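Local coordinates for putative aminooxidase (Propionibacterium acnes, PDB 2BA9), which isomerises polyunsaturated fatty acids, producing conjugated linoleic acid, and carries a bound flavin-adenine dinucleotide, at residues G118-A130 against A179-M191. Sequence-based numbering, arbitrary orientation.
Sequences GQLLATKYQGYDA and AYVLKYLDFVTMM. With NA (sodium ion), chain B.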
ATOM      1  N   GLY A 118       2.898   8.096  21.954  1.00 26.31           N
ATOM      2  CA  GLY A 118       1.848   9.026  21.555  1.00 26.46           C
ATOM      3  C   GLY A 118       2.223  10.451  21.910  1.00 26.36           C
ATOM      4  O   GLY A 118       2.063  11.359  21.113  1.00 26.95           O
ATOM      5  N   GLN A 119       2.754  10.644  23.108  1.00 26.51           N
ATOM      6  CA  GLN A 119       3.070  11.993  23.586  1.00 26.58           C
ATOM      7  C   GLN A 119       4.281  12.590  22.879  1.00 26.11           C
ATOM      8  O   GLN A 119       4.310  13.788  22.573  1.00 26.61           O
ATOM      9  CB  GLN A 119       3.257  11.972  25.097  1.00 27.03           C
ATOM     10  CG  GLN A 119       1.950  11.695  25.826  1.00 28.27           C
ATOM     11  CD  GLN A 119       0.919  12.817  25.643  1.00 31.58           C
ATOM     12  OE1 GLN A 119       1.027  13.880  26.272  1.00 34.39           O
ATOM     13  NE2 GLN A 119      -0.091  12.581  24.791  1.00 31.60           N
ATOM     14  N   LEU A 120       5.267  11.750  22.606  1.00 25.71           N
ATOM     15  CA  LEU A 120       6.423  12.137  21.800  1.00 25.58           C
ATOM     16  C   LEU A 120       6.047  12.518  20.369  1.00 25.18           C
ATOM     17  O   LEU A 120       6.607  13.455  19.822  1.00 25.14           O
ATOM     18  CB  LEU A 120       7.435  11.000  21.745  1.00 25.52           C
ATOM     19  CG  LEU A 120       8.256  10.727  22.995  1.00 26.10           C
ATOM     20  CD1 LEU A 120       8.814   9.305  22.895  1.00 25.22           C
ATOM     21  CD2 LEU A 120       9.373  11.751  23.143  1.00 25.41           C
ATOM     22  N   LEU A 121       5.117  11.784  19.763  1.00 25.00           N
ATOM     23  CA  LEU A 121       4.681  12.075  18.395  1.00 24.98           C
ATOM     24  C   LEU A 121       3.991  13.444  18.306  1.00 25.31           C
ATOM     25  O   LEU A 121       4.060  14.123  17.275  1.00 25.34           O
ATOM     26  CB  LEU A 121       3.741  10.981  17.885  1.00 25.26           C
ATOM     27  CG  LEU A 121       4.383   9.625  17.559  1.00 24.91           C
ATOM     28  CD1 LEU A 121       3.335   8.616  17.087  1.00 25.07           C
ATOM     29  CD2 LEU A 121       5.492   9.816  16.514  1.00 25.07           C
ATOM     30  N   ALA A 122       3.331  13.838  19.391  1.00 25.05           N
ATOM     31  CA  ALA A 122       2.535  15.072  19.424  1.00 24.99           C
ATOM     32  C   ALA A 122       3.428  16.297  19.599  1.00 24.55           C
ATOM     33  O   ALA A 122       3.042  17.395  19.234  1.00 25.80           O
ATOM     34  CB  ALA A 122       1.504  15.001  20.544  1.00 24.57           C
ATOM     35  N   THR A 123       4.630  16.090  20.124  1.00 24.48           N
ATOM     36  CA  THR A 123       5.545  17.162  20.467  1.00 24.14           C
ATOM     37  C   THR A 123       6.908  17.056  19.745  1.00 24.23           C
ATOM     38  O   THR A 123       7.137  17.710  18.723  1.00 23.14           O
ATOM     39  CB  THR A 123       5.741  17.173  21.986  1.00 24.33           C
ATOM     40  OG1 THR A 123       6.112  15.856  22.426  1.00 23.27           O
ATOM     41  CG2 THR A 123       4.439  17.598  22.678  1.00 23.94           C
ATOM     42  N   LYS A 124       7.799  16.227  20.289  1.00 24.60           N
ATOM     43  CA  LYS A 124       9.160  16.053  19.775  1.00 24.68           C
ATOM     44  C   LYS A 124       9.212  15.789  18.264  1.00 24.96           C
ATOM     45  O   LYS A 124      10.118  16.277  17.593  1.00 24.24           O
ATOM     46  CB  LYS A 124       9.844  14.910  20.528  1.00 25.15           C
ATOM     47  CG  LYS A 124      11.291  14.654  20.138  1.00 25.33           C
ATOM     48  CD  LYS A 124      11.887  13.541  20.993  1.00 26.10           C
ATOM     49  CE  LYS A 124      13.262  13.093  20.508  1.00 26.58           C
ATOM     50  NZ  LYS A 124      13.699  11.796  21.168  1.00 27.36           N
ATOM     51  N   TYR A 125       8.242  15.028  17.747  1.00 25.40           N
ATOM     52  CA  TYR A 125       8.195  14.638  16.326  1.00 25.99           C
ATOM     53  C   TYR A 125       7.008  15.206  15.562  1.00 26.46           C
ATOM     54  O   TYR A 125       6.590  14.634  14.553  1.00 26.35           O
ATOM     55  CB  TYR A 125       8.161  13.107  16.193  1.00 25.84           C
ATOM     56  CG  TYR A 125       9.356  12.434  16.819  1.00 25.39           C
ATOM     57  CD1 TYR A 125      10.634  12.671  16.332  1.00 25.50           C
ATOM     58  CD2 TYR A 125       9.207  11.559  17.888  1.00 25.72           C
ATOM     59  CE1 TYR A 125      11.742  12.065  16.899  1.00 26.09           C
ATOM     60  CE2 TYR A 125      10.306  10.947  18.474  1.00 26.32           C
ATOM     61  CZ  TYR A 125      11.573  11.204  17.978  1.00 26.65           C
ATOM     62  OH  TYR A 125      12.668  10.588  18.540  1.00 26.79           O
ATOM     63  N   GLN A 126       6.460  16.322  16.024  1.00 27.68           N
ATOM     64  CA  GLN A 126       5.350  16.967  15.314  1.00 27.98           C
ATOM     65  C   GLN A 126       5.677  17.128  13.829  1.00 27.91           C
ATOM     66  O   GLN A 126       6.759  17.592  13.483  1.00 28.25           O
ATOM     67  CB  GLN A 126       5.026  18.322  15.931  1.00 28.23           C
ATOM     68  CG  GLN A 126       3.948  19.066  15.167  1.00 29.32           C
ATOM     69  CD  GLN A 126       3.113  20.022  16.010  1.00 32.28           C
ATOM     70  OE1 GLN A 126       2.340  20.818  15.451  1.00 32.32           O
ATOM     71  NE2 GLN A 126       3.236  19.946  17.340  1.00 33.06           N
ATOM     72  N   GLY A 127       4.748  16.724  12.961  1.00 28.08           N
ATOM     73  CA  GLY A 127       4.947  16.809  11.514  1.00 28.11           C
ATOM     74  C   GLY A 127       5.230  15.478  10.848  1.00 27.92           C
ATOM     75  O   GLY A 127       5.021  15.323   9.646  1.00 28.28           O
ATOM     76  N   TYR A 128       5.713  14.520  11.629  1.00 27.56           N
ATOM     77  CA  TYR A 128       5.918  13.134  11.179  1.00 27.30           C
ATOM     78  C   TYR A 128       4.788  12.571  10.293  1.00 27.23           C
ATOM     79  O   TYR A 128       5.041  11.749   9.391  1.00 26.84           O
ATOM     80  CB  TYR A 128       6.099  12.210  12.406  1.00 27.15           C
ATOM     81  CG  TYR A 128       4.789  11.811  13.076  1.00 26.59           C
ATOM     82  CD1 TYR A 128       4.176  10.615  12.759  1.00 25.57           C
ATOM     83  CD2 TYR A 128       4.163  12.634  14.013  1.00 26.67           C
ATOM     84  CE1 TYR A 128       2.991  10.234  13.354  1.00 26.01           C
ATOM     85  CE2 TYR A 128       2.955  12.257  14.618  1.00 25.76           C
ATOM     86  CZ  TYR A 128       2.383  11.052  14.279  1.00 26.26           C
ATOM     87  OH  TYR A 128       1.186  10.643  14.848  1.00 27.72           O
ATOM     88  N   ASP A 129       3.553  13.005  10.563  1.00 26.77           N
ATOM     89  CA  ASP A 129       2.368  12.407   9.950  1.00 26.39           C
ATOM     90  C   ASP A 129       1.928  13.037   8.641  1.00 26.40           C
ATOM     91  O   ASP A 129       0.966  12.577   8.042  1.00 26.39           O
ATOM     92  CB  ASP A 129       1.199  12.363  10.936  1.00 26.62           C
ATOM     93  CG  ASP A 129       0.841  13.721  11.511  1.00 26.86           C
ATOM     94  OD1 ASP A 129       1.627  14.679  11.376  1.00 24.80           O
ATOM     95  OD2 ASP A 129      -0.236  13.812  12.126  1.00 27.62           O
ATOM     96  N   ALA A 130       2.642  14.062   8.181  1.00 26.30           N
ATOM     97  CA  ALA A 130       2.359  14.672   6.882  1.00 26.17           C
ATOM     98  C   ALA A 130       2.466  13.628   5.731  1.00 25.99           C
ATOM     99  O   ALA A 130       3.318  12.714   5.743  1.00 25.30           O
ATOM    100  CB  ALA A 130       3.289  15.867   6.635  1.00 26.17           C
ATOM    101  N   ALA A 179       9.651   6.587   9.293  1.00 26.03           N
ATOM    102  CA  ALA A 179       8.834   7.540   8.508  1.00 25.92           C
ATOM    103  C   ALA A 179       7.688   6.887   7.727  1.00 25.82           C
ATOM    104  O   ALA A 179       6.607   7.463   7.578  1.00 26.30           O
ATOM    105  CB  ALA A 179       9.713   8.291   7.547  1.00 25.77           C
ATOM    106  N   TYR A 180       7.931   5.705   7.190  1.00 25.20           N
ATOM    107  CA  TYR A 180       6.872   4.978   6.504  1.00 25.47           C
ATOM    108  C   TYR A 180       5.819   4.523   7.511  1.00 25.08           C
ATOM    109  O   TYR A 180       4.627   4.728   7.299  1.00 26.02           O
ATOM    110  CB  TYR A 180       7.444   3.783   5.732  1.00 25.21           C
ATOM    111  CG  TYR A 180       8.388   4.181   4.628  1.00 24.31           C
ATOM    112  CD1 TYR A 180       7.929   4.873   3.506  1.00 23.83           C
ATOM    113  CD2 TYR A 180       9.739   3.866   4.698  1.00 25.39           C
ATOM    114  CE1 TYR A 180       8.790   5.246   2.486  1.00 24.06           C
ATOM    115  CE2 TYR A 180      10.615   4.223   3.677  1.00 25.43           C
ATOM    116  CZ  TYR A 180      10.142   4.921   2.572  1.00 25.80           C
ATOM    117  OH  TYR A 180      11.026   5.276   1.556  1.00 25.36           O
ATOM    118  N   VAL A 181       6.268   3.948   8.622  1.00 24.76           N
ATOM    119  CA  VAL A 181       5.354   3.320   9.585  1.00 24.60           C
ATOM    120  C   VAL A 181       4.369   4.353  10.111  1.00 25.23           C
ATOM    121  O   VAL A 181       3.156   4.114  10.109  1.00 24.44           O
ATOM    122  CB  VAL A 181       6.108   2.685  10.787  1.00 24.96           C
ATOM    123  CG1 VAL A 181       5.098   2.085  11.824  1.00 24.65           C
ATOM    124  CG2 VAL A 181       7.149   1.631  10.288  1.00 22.38           C
ATOM    125  N   LEU A 182       4.919   5.499  10.527  1.00 25.11           N
ATOM    126  CA  LEU A 182       4.178   6.515  11.259  1.00 25.43           C
ATOM    127  C   LEU A 182       3.351   7.466  10.367  1.00 25.64           C
ATOM    128  O   LEU A 182       2.460   8.167  10.866  1.00 26.27           O
ATOM    129  CB  LEU A 182       5.129   7.266  12.195  1.00 25.17           C
ATOM    130  CG  LEU A 182       5.642   6.370  13.343  1.00 24.71           C
ATOM    131  CD1 LEU A 182       6.863   6.955  14.044  1.00 24.59           C
ATOM    132  CD2 LEU A 182       4.508   6.109  14.349  1.00 22.93           C
ATOM    133  N   LYS A 183       3.628   7.463   9.063  1.00 25.95           N
ATOM    134  CA  LYS A 183       2.783   8.143   8.070  1.00 25.88           C
ATOM    135  C   LYS A 183       1.521   7.335   7.751  1.00 26.01           C
ATOM    136  O   LYS A 183       0.469   7.916   7.487  1.00 26.91           O
ATOM    137  CB  LYS A 183       3.571   8.471   6.786  1.00 25.80           C
ATOM    138  CG  LYS A 183       4.525   9.651   6.976  1.00 25.18           C
ATOM    139  CD  LYS A 183       5.317  10.019   5.724  1.00 25.09           C
ATOM    140  CE  LYS A 183       6.383  11.047   6.054  1.00 24.49           C
ATOM    141  NZ  LYS A 183       5.831  12.313   6.661  1.00 22.97           N
ATOM    142  N   TYR A 184       1.628   6.009   7.775  1.00 25.77           N
ATOM    143  CA  TYR A 184       0.471   5.107   7.725  1.00 25.78           C
ATOM    144  C   TYR A 184      -0.165   4.976   9.109  1.00 25.68           C
ATOM    145  O   TYR A 184      -1.268   5.500   9.362  1.00 25.99           O
ATOM    146  CB  TYR A 184       0.907   3.742   7.162  1.00 25.97           C
ATOM    147  CG  TYR A 184       0.019   2.544   7.461  1.00 25.91           C
ATOM    148  CD1 TYR A 184      -1.366   2.672   7.584  1.00 24.57           C
ATOM    149  CD2 TYR A 184       0.572   1.271   7.588  1.00 25.71           C
ATOM    150  CE1 TYR A 184      -2.151   1.588   7.867  1.00 26.53           C
ATOM    151  CE2 TYR A 184      -0.214   0.171   7.850  1.00 25.66           C
ATOM    152  CZ  TYR A 184      -1.577   0.329   7.984  1.00 26.67           C
ATOM    153  OH  TYR A 184      -2.386  -0.751   8.251  1.00 28.06           O
ATOM    154  N   LEU A 185       0.528   4.304  10.015  1.00 25.49           N
ATOM    155  CA  LEU A 185       0.036   4.156  11.383  1.00 25.63           C
ATOM    156  C   LEU A 185       0.462   5.344  12.222  1.00 25.60           C
ATOM    157  O   LEU A 185       1.293   5.234  13.124  1.00 26.03           O
ATOM    158  CB  LEU A 185       0.501   2.840  12.002  1.00 25.48           C
ATOM    159  CG  LEU A 185      -0.136   1.567  11.430  1.00 25.21           C
ATOM    160  CD1 LEU A 185       0.662   0.352  11.860  1.00 26.26           C
ATOM    161  CD2 LEU A 185      -1.586   1.414  11.861  1.00 23.53           C
ATOM    162  N   ASP A 186      -0.110   6.501  11.917  1.00 25.68           N
ATOM    163  CA  ASP A 186       0.036   7.642  12.798  1.00 25.39           C
ATOM    164  C   ASP A 186      -0.805   7.345  14.030  1.00 24.91           C
ATOM    165  O   ASP A 186      -1.562   6.356  14.052  1.00 25.25           O
ATOM    166  CB  ASP A 186      -0.325   8.977  12.126  1.00 25.73           C
ATOM    167  CG  ASP A 186      -1.751   9.045  11.606  1.00 26.36           C
ATOM    168  OD1 ASP A 186      -2.520   8.070  11.692  1.00 23.84           O
ATOM    169  OD2 ASP A 186      -2.096  10.118  11.064  1.00 31.32           O
ATOM    170  N   PHE A 187      -0.645   8.129  15.079  1.00 24.54           N
ATOM    171  CA  PHE A 187      -1.239   7.718  16.348  1.00 24.98           C
ATOM    172  C   PHE A 187      -2.760   7.513  16.228  1.00 25.12           C
ATOM    173  O   PHE A 187      -3.306   6.575  16.787  1.00 25.96           O
ATOM    174  CB  PHE A 187      -0.902   8.691  17.471  1.00 25.11           C
ATOM    175  CG  PHE A 187      -1.199   8.147  18.833  1.00 25.16           C
ATOM    176  CD1 PHE A 187      -0.277   7.340  19.488  1.00 24.97           C
ATOM    177  CD2 PHE A 187      -2.415   8.410  19.443  1.00 25.20           C
ATOM    178  CE1 PHE A 187      -0.558   6.818  20.740  1.00 24.78           C
ATOM    179  CE2 PHE A 187      -2.699   7.906  20.692  1.00 25.28           C
ATOM    180  CZ  PHE A 187      -1.775   7.097  21.339  1.00 25.68           C
ATOM    181  N   VAL A 188      -3.436   8.369  15.472  1.00 25.38           N
ATOM    182  CA  VAL A 188      -4.887   8.257  15.319  1.00 25.77           C
ATOM    183  C   VAL A 188      -5.300   7.004  14.553  1.00 25.57           C
ATOM    184  O   VAL A 188      -6.308   6.377  14.864  1.00 25.28           O
ATOM    185  CB  VAL A 188      -5.466   9.494  14.621  1.00 25.95           C
ATOM    186  CG1 VAL A 188      -6.962   9.310  14.353  1.00 26.85           C
ATOM    187  CG2 VAL A 188      -5.235  10.713  15.481  1.00 26.82           C
ATOM    188  N   THR A 189      -4.512   6.647  13.545  1.00 25.88           N
ATOM    189  CA  THR A 189      -4.800   5.478  12.724  1.00 25.85           C
ATOM    190  C   THR A 189      -4.558   4.214  13.535  1.00 26.47           C
ATOM    191  O   THR A 189      -5.405   3.322  13.549  1.00 26.55           O
ATOM    192  CB  THR A 189      -3.956   5.491  11.435  1.00 25.47           C
ATOM    193  OG1 THR A 189      -4.237   6.699  10.719  1.00 25.36           O
ATOM    194  CG2 THR A 189      -4.265   4.300  10.547  1.00 24.80           C
ATOM    195  N   MET A 190      -3.420   4.156  14.228  1.00 27.00           N
ATOM    196  CA  MET A 190      -3.119   3.034  15.122  1.00 27.26           C
ATOM    197  C   MET A 190      -4.279   2.806  16.083  1.00 27.58           C
ATOM    198  O   MET A 190      -4.758   1.686  16.225  1.00 28.10           O
ATOM    199  CB  MET A 190      -1.823   3.288  15.899  1.00 27.27           C
ATOM    200  CG  MET A 190      -1.374   2.136  16.797  1.00 27.54           C
ATOM    201  SD  MET A 190      -0.785   0.697  15.902  1.00 27.63           S
ATOM    202  CE  MET A 190      -2.303  -0.256  15.745  1.00 28.27           C
ATOM    203  N   MET A 191      -4.749   3.875  16.716  1.00 28.09           N
ATOM    204  CA  MET A 191      -5.884   3.770  17.639  1.00 28.41           C
ATOM    205  C   MET A 191      -7.156   3.225  16.975  1.00 28.83           C
ATOM    206  O   MET A 191      -7.847   2.373  17.549  1.00 28.30           O
ATOM    207  CB  MET A 191      -6.151   5.118  18.301  1.00 28.92           C
ATOM    208  CG  MET A 191      -5.034   5.577  19.223  1.00 28.78           C
ATOM    209  SD  MET A 191      -4.581   4.384  20.492  1.00 30.77           S
ATOM    210  CE  MET A 191      -3.181   3.573  19.703  1.00 29.82           C
TER
HETATM  211 NA    NA B2001      -1.325   9.607   7.024  1.00 41.99          NA
HETATM  212  O   HOH W   1       6.653   9.721   9.886  1.00 24.76           O
HETATM  213  O   HOH W   2      -0.751  10.379   8.919  1.00 26.37           O
HETATM  214  O   HOH W   3      -2.010  12.056  12.751  1.00 28.87           O
HETATM  215  O   HOH W   4       0.373  10.852   5.850  1.00 24.73           O
HETATM  216  O   HOH W   5      -2.349   7.833   8.156  1.00 31.30           O
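Y128 sets the CD1/CE1 edge of its ring against L182, CD1 3.5 Å from L182 CB and CE1 3.3 Å from L182 O, where the loop after helix 106-122 meets the break between helices 178-184 and 187-195 of this member of the flavin-containing amine oxidoreductase family. CG of Y128 stands between backbone N and carbonyl carbon (chi1 80°), which turns the ring toward the helix break. L121 CD2 lies over the centre of one face and D129 CB over the centre of the other. The phenol oxygen then accepts from the first-turn amide of helix 187-195, F187 N to Y128 OH, at 3.1 Å and nearly straight (173°). Beside it D186 is the N-cap, OD1 accepting from T189 N. The F187 ring packs obliquely on G118, CE1 3.4 Å from G118 CA.

K183 runs extended until a bend at chi4 (-58°) and joins two turn carbonyls: NZ donates to A130 O at 2.7 Å and, from above the carbonyl plane, to Y128 O. K183 O binds the sodium ion at 2.5 Å, and E410 binds the same ion. The D129 and D186 carboxylates approach as like charges, a proximity probably eased by a water that donates to D129 OD2 and D186 OD2, 2.6 Å from each.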